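Local coordinates for protein arginyl-tRNA synthetase, putative (Plasmodium falciparum, PDB 5JLD) that probably attaches L-arginine to tRNA(Arg) at the expense of ATP, as a monomeric class I aminoacyl-tRNA synthetase, at residues G132-D137 / C343-T348; H173-V178 / E271-S276; R335-N340 / T366-K371. All coordinates share one frame; numbering follows the deposited sequence.

Contact 1. Residues G132-D137 / C343-T348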
ATOM      1  N   GLY A 132     -14.505   0.772  -9.108  1.00 45.64           N
ATOM      2  CA  GLY A 132     -15.751   0.862  -8.369  1.00 46.26           C
ATOM      3  C   GLY A 132     -15.656   0.156  -7.033  1.00 48.69           C
ATOM      4  O   GLY A 132     -15.889   0.754  -5.985  1.00 52.57           O
ATOM      5  N   ASN A 133     -15.298  -1.120  -7.064  1.00 47.29           N
ATOM      6  CA  ASN A 133     -15.169  -1.875  -5.826  1.00 43.61           C
ATOM      7  C   ASN A 133     -13.803  -2.514  -5.752  1.00 37.41           C
ATOM      8  O   ASN A 133     -13.437  -3.303  -6.619  1.00 41.14           O
ATOM      9  CB  ASN A 133     -16.244  -2.962  -5.707  1.00 34.66           C
ATOM     10  CG  ASN A 133     -17.656  -2.420  -5.766  1.00 48.53           C
ATOM     11  OD1 ASN A 133     -18.066  -1.605  -4.935  1.00 49.86           O
ATOM     12  ND2 ASN A 133     -18.435  -2.924  -6.721  1.00 44.04           N
ATOM     13  N   VAL A 134     -13.064  -2.200  -4.700  1.00 38.28           N
ATOM     14  CA  VAL A 134     -11.747  -2.791  -4.510  1.00 30.65           C
ATOM     15  C   VAL A 134     -11.735  -3.657  -3.261  1.00 36.93           C
ATOM     16  O   VAL A 134     -12.253  -3.256  -2.213  1.00 39.69           O
ATOM     17  CB  VAL A 134     -10.646  -1.686  -4.378  1.00 33.14           C
ATOM     18  CG1 VAL A 134      -9.311  -2.304  -3.973  1.00 41.19           C
ATOM     19  CG2 VAL A 134     -10.509  -0.879  -5.688  1.00 38.13           C
ATOM     20  N   LEU A 135     -11.139  -4.836  -3.365  1.00 39.42           N
ATOM     21  CA  LEU A 135     -10.982  -5.697  -2.205  1.00 41.68           C
ATOM     22  C   LEU A 135      -9.508  -5.974  -1.963  1.00 39.24           C
ATOM     23  O   LEU A 135      -8.800  -6.357  -2.881  1.00 37.45           O
ATOM     24  CB  LEU A 135     -11.748  -7.018  -2.392  1.00 38.05           C
ATOM     25  CG  LEU A 135     -11.748  -7.979  -1.199  1.00 43.85           C
ATOM     26  CD1 LEU A 135     -13.063  -8.789  -1.147  1.00 49.88           C
ATOM     27  CD2 LEU A 135     -10.542  -8.921  -1.229  1.00 38.10           C
ATOM     28  N   VAL A 136      -9.077  -5.825  -0.711  1.00 37.78           N
ATOM     29  CA  VAL A 136      -7.707  -6.130  -0.320  1.00 32.16           C
ATOM     30  C   VAL A 136      -7.709  -7.293   0.680  1.00 41.43           C
ATOM     31  O   VAL A 136      -8.309  -7.225   1.760  1.00 40.95           O
ATOM     32  CB  VAL A 136      -6.991  -4.887   0.280  1.00 39.26           C
ATOM     33  CG1 VAL A 136      -5.523  -5.210   0.630  1.00 32.75           C
ATOM     34  CG2 VAL A 136      -7.070  -3.688  -0.689  1.00 32.57           C
ATOM     35  N   ASP A 137      -7.035  -8.367   0.293  1.00 38.29           N
ATOM     36  CA  ASP A 137      -6.931  -9.598   1.074  1.00 39.88           C
ATOM     37  C   ASP A 137      -5.582  -9.608   1.772  1.00 40.76           C
ATOM     38  O   ASP A 137      -4.558  -9.740   1.111  1.00 41.08           O
ATOM     39  CB  ASP A 137      -7.093 -10.806   0.143  1.00 36.98           C
ATOM     40  CG  ASP A 137      -7.099 -12.140   0.869  1.00 42.72           C
ATOM     41  OD1 ASP A 137      -6.366 -12.332   1.865  1.00 47.51           O
ATOM     42  OD2 ASP A 137      -7.860 -13.025   0.421  1.00 46.26           O
ATOM     43  N   CYS A 343     -11.362  -4.713  -8.633  1.00 41.31           N
ATOM     44  CA  CYS A 343      -9.961  -4.944  -8.379  1.00 40.18           C
ATOM     45  C   CYS A 343      -9.807  -5.797  -7.116  1.00 36.77           C
ATOM     46  O   CYS A 343     -10.410  -5.517  -6.087  1.00 46.28           O
ATOM     47  CB  CYS A 343      -9.218  -3.604  -8.253  1.00 36.44           C
ATOM     48  SG  CYS A 343      -7.473  -3.723  -7.829  1.00 62.18           S
ATOM     49  N   VAL A 344      -9.019  -6.859  -7.217  1.00 33.85           N
ATOM     50  CA  VAL A 344      -8.751  -7.711  -6.062  1.00 38.29           C
ATOM     51  C   VAL A 344      -7.268  -7.885  -5.857  1.00 43.50           C
ATOM     52  O   VAL A 344      -6.536  -8.382  -6.729  1.00 37.11           O
ATOM     53  CB  VAL A 344      -9.386  -9.114  -6.181  1.00 43.92           C
ATOM     54  CG1 VAL A 344      -9.186  -9.884  -4.879  1.00 31.81           C
ATOM     55  CG2 VAL A 344     -10.863  -9.012  -6.518  1.00 43.22           C
ATOM     56  N   ILE A 345      -6.840  -7.512  -4.666  1.00 38.79           N
ATOM     57  CA  ILE A 345      -5.441  -7.466  -4.362  1.00 34.33           C
ATOM     58  C   ILE A 345      -5.137  -8.458  -3.261  1.00 40.17           C
ATOM     59  O   ILE A 345      -5.723  -8.386  -2.205  1.00 39.90           O
ATOM     60  CB  ILE A 345      -5.035  -6.030  -3.940  1.00 36.85           C
ATOM     61  CG1 ILE A 345      -5.185  -5.068  -5.124  1.00 34.65           C
ATOM     62  CG2 ILE A 345      -3.643  -6.021  -3.369  1.00 37.49           C
ATOM     63  CD1 ILE A 345      -5.237  -3.570  -4.701  1.00 35.11           C
ATOM     64  N   TYR A 346      -4.237  -9.391  -3.534  1.00 42.04           N
ATOM     65  CA  TYR A 346      -3.788 -10.369  -2.563  1.00 37.35           C
ATOM     66  C   TYR A 346      -2.406 -10.008  -2.019  1.00 44.35           C
ATOM     67  O   TYR A 346      -1.422 -10.080  -2.741  1.00 40.83           O
ATOM     68  CB  TYR A 346      -3.740 -11.751  -3.203  1.00 42.90           C
ATOM     69  CG  TYR A 346      -5.102 -12.305  -3.543  1.00 47.85           C
ATOM     70  CD1 TYR A 346      -5.730 -11.957  -4.732  1.00 46.33           C
ATOM     71  CD2 TYR A 346      -5.760 -13.186  -2.674  1.00 47.07           C
ATOM     72  CE1 TYR A 346      -6.979 -12.462  -5.055  1.00 45.05           C
ATOM     73  CE2 TYR A 346      -7.029 -13.703  -2.990  1.00 40.44           C
ATOM     74  CZ  TYR A 346      -7.620 -13.328  -4.185  1.00 39.54           C
ATOM     75  OH  TYR A 346      -8.845 -13.804  -4.537  1.00 41.27           O
ATOM     76  N   VAL A 347      -2.336  -9.633  -0.749  1.00 41.48           N
ATOM     77  CA  VAL A 347      -1.063  -9.312  -0.112  1.00 44.47           C
ATOM     78  C   VAL A 347      -0.503 -10.567   0.562  1.00 44.83           C
ATOM     79  O   VAL A 347      -1.058 -10.999   1.562  1.00 46.35           O
ATOM     80  CB  VAL A 347      -1.237  -8.181   0.946  1.00 40.05           C
ATOM     81  CG1 VAL A 347       0.053  -7.955   1.712  1.00 38.90           C
ATOM     82  CG2 VAL A 347      -1.736  -6.912   0.298  1.00 36.67           C
ATOM     83  N   THR A 348       0.554 -11.177   0.011  1.00 43.59           N
ATOM     84  CA  THR A 348       1.117 -12.397   0.619  1.00 43.08           C
ATOM     85  C   THR A 348       2.628 -12.578   0.428  1.00 44.78           C
ATOM     86  O   THR A 348       3.244 -11.830  -0.314  1.00 44.41           O
ATOM     87  CB  THR A 348       0.470 -13.716   0.059  1.00 62.86           C
ATOM     88  OG1 THR A 348       1.079 -14.062  -1.193  1.00 58.31           O
ATOM     89  CG2 THR A 348      -1.043 -13.604  -0.119  1.00 56.35           C
TER
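Asp137 and Tyr346 meet at an angle on one face of a parallel strand pair, with carboxylate and ring planes 32° apart. OD2 of Asp137 lies obliquely to the ring, 3.6 Å from Tyr346 CE2, while Asp137 CB approaches Tyr346 CD2. The first torsion of the aspartate brings the two groups together, its CG being anti to its own N (chi1 -176°). OD2 also forms a salt bridge to Arg335 NH1, from helix 326-337, which fixes that side of the carboxylate. On the same face Leu135 and Val344 run side by side, Leu135 CD2 against Val344 CG1 at 4.0 Å. The other face carries Val134, Val136, Cys343 and Ile345; CG2 of Val134 touches CB of Cys343 at 4.0 Å, and the CG1 of Val136 reaches Val347 CG2. Five backbone hydrogen bonds join the strands in parallel register, the straightest from Asp137 N to Ile345 O (2.8 Å, 176° at the hydrogen). These are central strands of the Rossmann-like catalytic sheet: 171-176 continues it beyond 133-137 and 374-380 beyond 343-349, while helix 326-337 packs over Leu135 and Tyr346, and helix 149-167 over Val134, Val136 and Ile345.

Contact 2. Residues H173-V178 / E271-S276; sequences HRVNHV and EYVGES
Val175 and Asn176 pair in parallel with Glu271 and Tyr272 at one margin of the Rossmann-like catalytic sheet, and the contact continues into the turns that follow. Bonds from Glu271 N to Arg174 O, Asn176 N to Glu271 O and Val273 N to Asn176 O, each 2.9 Å, set the register. Beyond them His177 is the centre of an inverse gamma turn. Its CB lies near Val273 O, and CG is anti to the backbone N (chi1 -172°), which carries the ring alongside the 273-275 chain. ND1 shares a water with Val273 O, the water sitting at the ring edge in its plane, 2.7 Å from His177 ND1. Farther round, CD2 and then NE2 approach the CG of Glu275, His177 NE2 at 3.5 Å, while Glu275 N lies over one ring face. Ring and carboxylate planes are steeply inclined, 75° apart. The Asn176 amide and the Tyr272 ring lie side by side with planes 23° apart, Asn176 ND2 3.7 Å from Tyr272 CE1; ND2 is hydrogen-bonded to Tyr263 OH, and the Tyr272 OH to Asp260. Val178 touches the same ring, its CG1 3.8 Å from Tyr272 CD1. After the strands part, Glu275 N still donates a hydrogen bond to Val178 O at 3.2 Å.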
ATOM      1  N   HIS A 173     -12.905  -2.979   0.374  1.00 37.12           N
ATOM      2  CA  HIS A 173     -13.212  -4.087   1.289  1.00 38.44           C
ATOM      3  C   HIS A 173     -11.929  -4.553   1.966  1.00 42.60           C
ATOM      4  O   HIS A 173     -11.030  -5.079   1.305  1.00 44.79           O
ATOM      5  CB  HIS A 173     -13.855  -5.284   0.562  1.00 41.89           C
ATOM      6  CG  HIS A 173     -15.148  -4.984  -0.126  1.00 52.53           C
ATOM      7  ND1 HIS A 173     -16.376  -5.109   0.491  1.00 52.12           N
ATOM      8  CD2 HIS A 173     -15.411  -4.588  -1.399  1.00 54.87           C
ATOM      9  CE1 HIS A 173     -17.334  -4.790  -0.361  1.00 49.37           C
ATOM     10  NE2 HIS A 173     -16.773  -4.474  -1.515  1.00 54.59           N
ATOM     11  N   ARG A 174     -11.850  -4.360   3.276  1.00 40.53           N
ATOM     12  CA  ARG A 174     -10.748  -4.880   4.082  1.00 45.87           C
ATOM     13  C   ARG A 174     -11.057  -6.319   4.547  1.00 50.64           C
ATOM     14  O   ARG A 174     -11.889  -6.533   5.443  1.00 44.09           O
ATOM     15  CB  ARG A 174     -10.510  -3.974   5.283  1.00 42.86           C
ATOM     16  CG  ARG A 174     -10.222  -2.541   4.887  1.00 43.85           C
ATOM     17  CD  ARG A 174     -10.435  -1.613   6.063  1.00 46.66           C
ATOM     18  NE  ARG A 174      -9.650  -0.395   5.877  1.00 46.70           N
ATOM     19  CZ  ARG A 174      -8.452  -0.211   6.416  1.00 41.17           C
ATOM     20  NH1 ARG A 174      -7.923  -1.180   7.151  1.00 38.77           N
ATOM     21  NH2 ARG A 174      -7.773   0.920   6.195  1.00 41.32           N
ATOM     22  N   VAL A 175     -10.375  -7.297   3.957  1.00 44.65           N
ATOM     23  CA  VAL A 175     -10.744  -8.688   4.190  1.00 44.83           C
ATOM     24  C   VAL A 175      -9.607  -9.538   4.753  1.00 42.22           C
ATOM     25  O   VAL A 175      -8.536  -9.640   4.186  1.00 39.78           O
ATOM     26  CB  VAL A 175     -11.266  -9.335   2.904  1.00 50.37           C
ATOM     27  CG1 VAL A 175     -11.530 -10.829   3.129  1.00 46.76           C
ATOM     28  CG2 VAL A 175     -12.551  -8.645   2.465  1.00 43.13           C
ATOM     29  N   ASN A 176      -9.881 -10.164   5.886  1.00 43.82           N
ATOM     30  CA  ASN A 176      -8.940 -11.051   6.535  1.00 40.80           C
ATOM     31  C   ASN A 176      -9.357 -12.514   6.345  1.00 41.67           C
ATOM     32  O   ASN A 176     -10.266 -12.965   7.024  1.00 39.85           O
ATOM     33  CB  ASN A 176      -8.855 -10.694   8.026  1.00 44.67           C
ATOM     34  CG  ASN A 176      -7.669 -11.334   8.715  1.00 46.89           C
ATOM     35  OD1 ASN A 176      -6.935 -12.125   8.116  1.00 49.94           O
ATOM     36  ND2 ASN A 176      -7.461 -10.976   9.975  1.00 39.86           N
ATOM     37  N   HIS A 177      -8.698 -13.211   5.413  1.00 38.74           N
ATOM     38  CA  HIS A 177      -8.952 -14.618   5.070  1.00 39.09           C
ATOM     39  C   HIS A 177      -8.296 -15.532   6.103  1.00 41.85           C
ATOM     40  O   HIS A 177      -7.265 -16.150   5.839  1.00 40.42           O
ATOM     41  CB  HIS A 177      -8.424 -14.919   3.653  1.00 37.11           C
ATOM     42  CG  HIS A 177      -8.798 -16.270   3.106  1.00 51.20           C
ATOM     43  ND1 HIS A 177      -9.918 -16.472   2.333  1.00 50.01           N
ATOM     44  CD2 HIS A 177      -8.149 -17.463   3.152  1.00 51.69           C
ATOM     45  CE1 HIS A 177      -9.973 -17.745   1.965  1.00 51.25           C
ATOM     46  NE2 HIS A 177      -8.905 -18.359   2.439  1.00 45.83           N
ATOM     47  N   VAL A 178      -8.887 -15.590   7.295  1.00 45.11           N
ATOM     48  CA  VAL A 178      -8.293 -16.317   8.415  1.00 45.10           C
ATOM     49  C   VAL A 178      -8.395 -17.831   8.202  1.00 45.04           C
ATOM     50  O   VAL A 178      -9.379 -18.318   7.639  1.00 46.48           O
ATOM     51  CB  VAL A 178      -8.958 -15.905   9.754  1.00 48.18           C
ATOM     52  CG1 VAL A 178     -10.478 -16.000   9.664  1.00 44.85           C
ATOM     53  CG2 VAL A 178      -8.432 -16.733  10.916  1.00 56.93           C
ATOM     54  N   GLU A 271     -12.083  -7.254   8.254  1.00 48.31           N
ATOM     55  CA  GLU A 271     -13.224  -8.131   8.469  1.00 42.89           C
ATOM     56  C   GLU A 271     -12.845  -9.597   8.338  1.00 45.72           C
ATOM     57  O   GLU A 271     -12.389 -10.026   7.279  1.00 50.08           O
ATOM     58  CB  GLU A 271     -14.340  -7.797   7.467  1.00 39.94           C
ATOM     59  CG  GLU A 271     -15.470  -8.837   7.483  1.00 56.37           C
ATOM     60  CD  GLU A 271     -16.578  -8.563   6.476  1.00 63.50           C
ATOM     61  OE1 GLU A 271     -16.354  -7.783   5.525  1.00 59.51           O
ATOM     62  OE2 GLU A 271     -17.679  -9.140   6.640  1.00 72.51           O
ATOM     63  N   TYR A 272     -13.037 -10.370   9.408  1.00 46.13           N
ATOM     64  CA  TYR A 272     -12.868 -11.822   9.315  1.00 45.80           C
ATOM     65  C   TYR A 272     -13.794 -12.417   8.258  1.00 47.35           C
ATOM     66  O   TYR A 272     -15.008 -12.322   8.374  1.00 41.47           O
ATOM     67  CB  TYR A 272     -13.136 -12.512  10.664  1.00 41.13           C
ATOM     68  CG  TYR A 272     -12.099 -12.213  11.707  1.00 52.22           C
ATOM     69  CD1 TYR A 272     -10.787 -12.662  11.553  1.00 50.52           C
ATOM     70  CD2 TYR A 272     -12.415 -11.466  12.841  1.00 45.57           C
ATOM     71  CE1 TYR A 272      -9.821 -12.391  12.503  1.00 49.92           C
ATOM     72  CE2 TYR A 272     -11.447 -11.175  13.796  1.00 46.37           C
ATOM     73  CZ  TYR A 272     -10.155 -11.656  13.626  1.00 53.23           C
ATOM     74  OH  TYR A 272      -9.189 -11.388  14.572  1.00 56.23           O
ATOM     75  N   VAL A 273     -13.206 -13.008   7.226  1.00 46.13           N
ATOM     76  CA  VAL A 273     -13.935 -13.829   6.265  1.00 40.37           C
ATOM     77  C   VAL A 273     -13.115 -15.101   6.056  1.00 45.05           C
ATOM     78  O   VAL A 273     -12.334 -15.208   5.116  1.00 48.84           O
ATOM     79  CB  VAL A 273     -14.169 -13.093   4.918  1.00 48.29           C
ATOM     80  CG1 VAL A 273     -15.009 -13.946   3.991  1.00 44.88           C
ATOM     81  CG2 VAL A 273     -14.846 -11.740   5.146  1.00 45.80           C
ATOM     82  N   GLY A 274     -13.268 -16.057   6.961  1.00 42.71           N
ATOM     83  CA  GLY A 274     -12.398 -17.223   6.970  1.00 46.20           C
ATOM     84  C   GLY A 274     -12.632 -18.199   5.836  1.00 48.52           C
ATOM     85  O   GLY A 274     -13.552 -18.031   5.040  1.00 46.26           O
ATOM     86  N   GLU A 275     -11.784 -19.218   5.762  1.00 40.45           N
ATOM     87  CA  GLU A 275     -12.019 -20.355   4.879  1.00 50.96           C
ATOM     88  C   GLU A 275     -13.420 -20.964   5.100  1.00 48.54           C
ATOM     89  O   GLU A 275     -14.118 -21.296   4.141  1.00 48.31           O
ATOM     90  CB  GLU A 275     -10.936 -21.421   5.100  1.00 57.11           C
ATOM     91  CG  GLU A 275      -9.548 -20.964   4.649  1.00 68.05           C
ATOM     92  CD  GLU A 275      -8.417 -21.852   5.147  1.00 74.86           C
ATOM     93  OE1 GLU A 275      -8.625 -22.650   6.093  1.00 64.98           O
ATOM     94  OE2 GLU A 275      -7.299 -21.718   4.598  1.00 81.94           O
ATOM     95  N   SER A 276     -13.823 -21.086   6.365  1.00 47.36           N
ATOM     96  CA  SER A 276     -15.116 -21.689   6.724  1.00 44.08           C
ATOM     97  C   SER A 276     -16.260 -21.019   5.975  1.00 45.96           C
ATOM     98  O   SER A 276     -17.199 -21.690   5.532  1.00 49.67           O
ATOM     99  CB  SER A 276     -15.367 -21.598   8.236  1.00 43.64           C
ATOM    100  OG  SER A 276     -15.520 -20.247   8.664  1.00 48.19           O
TER
HETATM  101  O   HOH W   1     -11.718 -14.427   2.397  1.00 39.49           O

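Contact 3. Residues R335-N340 / T366-K371; sequences RLTQLN and TNWGDK
The backbones approach most closely where Thr337, in the last turn of helix 326-337, faces Gly369, with CA atoms 4.7 Å apart. Gly369, which has a positive phi (56°), brings its CA directly against the Leu336 carbonyl in a CA-H...O contact of 3.6 Å to Leu336 O. Leu336 O also receives a hydrogen bond from a water at 2.6 Å; this water accepts from Asp370 N at 2.9 Å and so bridges the two segments. Among the side chains, Thr337 puts its methyl rather than its hydroxyl against the loop: CG2 is anti to the carbonyl carbon and lies 3.9 Å from Trp368 CB, with Gly369 N equally near, whereas OG1 turns back to Tyr333 O and also accepts from Gln338 NE2. Leu336 CD1 approaches Trp368 O at 3.9 Å, alongside the loop backbone. Beyond CB the indole lies between helices, meeting Tyr333 edge to face, touching Val329 of helix 326-337 and packing on Val285, Leu288 and Leu289 of helix 282-292. Thr366 OG1 sits over one face of the Trp368 indole, 3.0 Å above its plane and offset toward the rim. This same OG1 accepts from Trp368 N, closing an ST turn in the connection between helix 353-364 and strand 374-380 of the Rossmann-like catalytic domain.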
ATOM      1  N   ARG A 335     -15.948 -12.989  -4.621  1.00 41.38           N
ATOM      2  CA  ARG A 335     -15.593 -11.572  -4.707  1.00 37.84           C
ATOM      3  C   ARG A 335     -16.029 -10.983  -6.043  1.00 37.45           C
ATOM      4  O   ARG A 335     -16.518  -9.853  -6.104  1.00 34.48           O
ATOM      5  CB  ARG A 335     -14.083 -11.397  -4.480  1.00 36.03           C
ATOM      6  CG  ARG A 335     -13.697 -11.815  -3.061  1.00 36.90           C
ATOM      7  CD  ARG A 335     -12.218 -12.093  -2.868  1.00 35.99           C
ATOM      8  NE  ARG A 335     -11.962 -12.323  -1.449  1.00 41.23           N
ATOM      9  CZ  ARG A 335     -10.780 -12.586  -0.899  1.00 39.95           C
ATOM     10  NH1 ARG A 335      -9.665 -12.649  -1.632  1.00 40.06           N
ATOM     11  NH2 ARG A 335     -10.712 -12.765   0.411  1.00 35.32           N
ATOM     12  N   LEU A 336     -15.912 -11.771  -7.105  1.00 43.38           N
ATOM     13  CA  LEU A 336     -16.231 -11.260  -8.441  1.00 46.04           C
ATOM     14  C   LEU A 336     -17.741 -11.214  -8.722  1.00 45.61           C
ATOM     15  O   LEU A 336     -18.242 -10.228  -9.288  1.00 41.71           O
ATOM     16  CB  LEU A 336     -15.528 -12.108  -9.501  1.00 41.24           C
ATOM     17  CG  LEU A 336     -14.018 -11.877  -9.592  1.00 43.04           C
ATOM     18  CD1 LEU A 336     -13.414 -12.891 -10.529  1.00 43.27           C
ATOM     19  CD2 LEU A 336     -13.718 -10.465 -10.076  1.00 43.49           C
ATOM     20  N   THR A 337     -18.456 -12.271  -8.328  1.00 43.70           N
ATOM     21  CA  THR A 337     -19.878 -12.375  -8.668  1.00 45.67           C
ATOM     22  C   THR A 337     -20.795 -11.774  -7.594  1.00 43.99           C
ATOM     23  O   THR A 337     -21.853 -11.243  -7.915  1.00 45.56           O
ATOM     24  CB  THR A 337     -20.303 -13.854  -8.919  1.00 42.75           C
ATOM     25  OG1 THR A 337     -20.212 -14.601  -7.701  1.00 43.45           O
ATOM     26  CG2 THR A 337     -19.413 -14.506  -9.983  1.00 41.39           C
ATOM     27  N   GLN A 338     -20.401 -11.850  -6.325  1.00 37.46           N
ATOM     28  CA  GLN A 338     -21.304 -11.418  -5.258  1.00 43.11           C
ATOM     29  C   GLN A 338     -20.943 -10.040  -4.712  1.00 45.82           C
ATOM     30  O   GLN A 338     -21.827  -9.285  -4.318  1.00 47.66           O
ATOM     31  CB  GLN A 338     -21.342 -12.461  -4.117  1.00 37.99           C
ATOM     32  CG  GLN A 338     -21.521 -13.904  -4.611  1.00 43.41           C
ATOM     33  CD  GLN A 338     -22.778 -14.115  -5.474  1.00 46.97           C
ATOM     34  OE1 GLN A 338     -23.893 -13.720  -5.102  1.00 44.26           O
ATOM     35  NE2 GLN A 338     -22.593 -14.753  -6.632  1.00 39.76           N
ATOM     36  N   LEU A 339     -19.655  -9.704  -4.693  1.00 51.85           N
ATOM     37  CA  LEU A 339     -19.227  -8.380  -4.245  1.00 48.42           C
ATOM     38  C   LEU A 339     -18.981  -7.451  -5.434  1.00 49.33           C
ATOM     39  O   LEU A 339     -18.739  -6.264  -5.251  1.00 50.83           O
ATOM     40  CB  LEU A 339     -17.963  -8.479  -3.394  1.00 44.32           C
ATOM     41  CG  LEU A 339     -18.106  -9.211  -2.059  1.00 54.19           C
ATOM     42  CD1 LEU A 339     -16.804  -9.087  -1.273  1.00 52.22           C
ATOM     43  CD2 LEU A 339     -19.295  -8.655  -1.253  1.00 51.74           C
ATOM     44  N   ASN A 340     -19.033  -7.998  -6.644  1.00 43.73           N
ATOM     45  CA  ASN A 340     -18.829  -7.210  -7.859  1.00 47.00           C
ATOM     46  C   ASN A 340     -17.512  -6.440  -7.863  1.00 48.14           C
ATOM     47  O   ASN A 340     -17.448  -5.290  -8.300  1.00 42.41           O
ATOM     48  CB  ASN A 340     -20.019  -6.257  -8.070  1.00 41.74           C
ATOM     49  CG  ASN A 340     -21.328  -7.019  -8.338  1.00 54.67           C
ATOM     50  OD1 ASN A 340     -21.482  -7.618  -9.399  1.00 59.94           O
ATOM     51  ND2 ASN A 340     -22.260  -7.010  -7.370  1.00 46.93           N
ATOM     52  N   THR A 366     -13.125 -18.017 -17.002  1.00 51.55           N
ATOM     53  CA  THR A 366     -14.551 -18.142 -16.674  1.00 54.05           C
ATOM     54  C   THR A 366     -15.334 -16.914 -17.135  1.00 53.70           C
ATOM     55  O   THR A 366     -14.761 -15.971 -17.676  1.00 50.60           O
ATOM     56  CB  THR A 366     -14.785 -18.311 -15.161  1.00 51.96           C
ATOM     57  OG1 THR A 366     -14.660 -17.036 -14.507  1.00 48.77           O
ATOM     58  CG2 THR A 366     -13.785 -19.300 -14.569  1.00 54.17           C
ATOM     59  N   ASN A 367     -16.640 -16.923 -16.905  1.00 51.16           N
ATOM     60  CA  ASN A 367     -17.475 -15.750 -17.156  1.00 51.35           C
ATOM     61  C   ASN A 367     -17.785 -14.991 -15.855  1.00 49.05           C
ATOM     62  O   ASN A 367     -18.733 -14.230 -15.781  1.00 51.08           O
ATOM     63  CB  ASN A 367     -18.779 -16.166 -17.845  1.00 50.90           C
ATOM     64  CG  ASN A 367     -19.558 -17.248 -17.051  1.00 71.41           C
ATOM     65  OD1 ASN A 367     -18.967 -18.047 -16.312  1.00 68.05           O
ATOM     66  ND2 ASN A 367     -20.879 -17.283 -17.230  1.00 63.63           N
ATOM     67  N   TRP A 368     -16.970 -15.191 -14.829  1.00 54.01           N
ATOM     68  CA  TRP A 368     -17.313 -14.686 -13.503  1.00 53.05           C
ATOM     69  C   TRP A 368     -17.057 -13.192 -13.358  1.00 50.23           C
ATOM     70  O   TRP A 368     -15.923 -12.727 -13.512  1.00 46.26           O
ATOM     71  CB  TRP A 368     -16.538 -15.445 -12.431  1.00 49.93           C
ATOM     72  CG  TRP A 368     -16.841 -16.906 -12.407  1.00 46.45           C
ATOM     73  CD1 TRP A 368     -17.857 -17.550 -13.067  1.00 47.56           C
ATOM     74  CD2 TRP A 368     -16.133 -17.910 -11.683  1.00 45.59           C
ATOM     75  NE1 TRP A 368     -17.823 -18.901 -12.789  1.00 48.75           N
ATOM     76  CE2 TRP A 368     -16.775 -19.146 -11.941  1.00 51.79           C
ATOM     77  CE3 TRP A 368     -15.017 -17.891 -10.838  1.00 42.68           C
ATOM     78  CZ2 TRP A 368     -16.334 -20.349 -11.386  1.00 47.01           C
ATOM     79  CZ3 TRP A 368     -14.587 -19.099 -10.283  1.00 43.47           C
ATOM     80  CH2 TRP A 368     -15.242 -20.301 -10.564  1.00 43.94           C
ATOM     81  N   GLY A 369     -18.126 -12.464 -13.050  1.00 44.13           N
ATOM     82  CA  GLY A 369     -18.077 -11.045 -12.782  1.00 48.77           C
ATOM     83  C   GLY A 369     -17.465 -10.234 -13.908  1.00 51.85           C
ATOM     84  O   GLY A 369     -17.553 -10.594 -15.080  1.00 48.75           O
ATOM     85  N   ASP A 370     -16.859  -9.122 -13.517  1.00 44.33           N
ATOM     86  CA  ASP A 370     -16.211  -8.172 -14.418  1.00 48.49           C
ATOM     87  C   ASP A 370     -14.999  -8.795 -15.110  1.00 45.65           C
ATOM     88  O   ASP A 370     -13.979  -9.042 -14.457  1.00 45.51           O
ATOM     89  CB  ASP A 370     -15.797  -6.933 -13.607  1.00 53.62           C
ATOM     90  CG  ASP A 370     -15.067  -5.887 -14.436  1.00 62.32           C
ATOM     91  OD1 ASP A 370     -15.066  -5.986 -15.683  1.00 60.84           O
ATOM     92  OD2 ASP A 370     -14.521  -4.940 -13.819  1.00 63.00           O
ATOM     93  N   LYS A 371     -15.100  -9.040 -16.417  1.00 46.76           N
ATOM     94  CA  LYS A 371     -14.004  -9.659 -17.170  1.00 51.31           C
ATOM     95  C   LYS A 371     -12.715  -8.819 -17.137  1.00 54.86           C
ATOM     96  O   LYS A 371     -11.613  -9.354 -17.292  1.00 51.00           O
ATOM     97  CB  LYS A 371     -14.416  -9.909 -18.621  1.00 54.95           C
ATOM     98  CG  LYS A 371     -14.731  -8.639 -19.407  1.00 64.74           C
ATOM     99  CD  LYS A 371     -15.383  -8.957 -20.752  1.00 72.56           C
ATOM    100  CE  LYS A 371     -15.720  -7.687 -21.535  1.00 76.00           C
ATOM    101  NZ  LYS A 371     -14.507  -6.988 -22.044  1.00 81.99           N
TER
HETATM  102  O   HOH W   2     -16.788  -8.492 -10.654  1.00 40.92           O

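Overall arrangement
All three contacts belong to the catalytic domain. Contacts 1 and 2 share its parallel sheet, ordered 271-272, 171-176, 133-137, 343-349, 374-380, and their centres are about 12 Å apart. Contact 3 lies about 13 Å from contact 1 and about 18 Å from contact 2, between centres, at the end of helix 326-337. Along the chain, both segments of contact 2 fall between those of contact 1, whereas contacts 1 and 3 alternate and contact 3 opens after contact 2 has closed. Arg335, on the helix side of contact 3, reaches into both other contacts, its NH2 packing on Val175. Residues distant in sequence are thus gathered into one Rossmann-like core, the fold on which class I synthetases build their ATP-binding site.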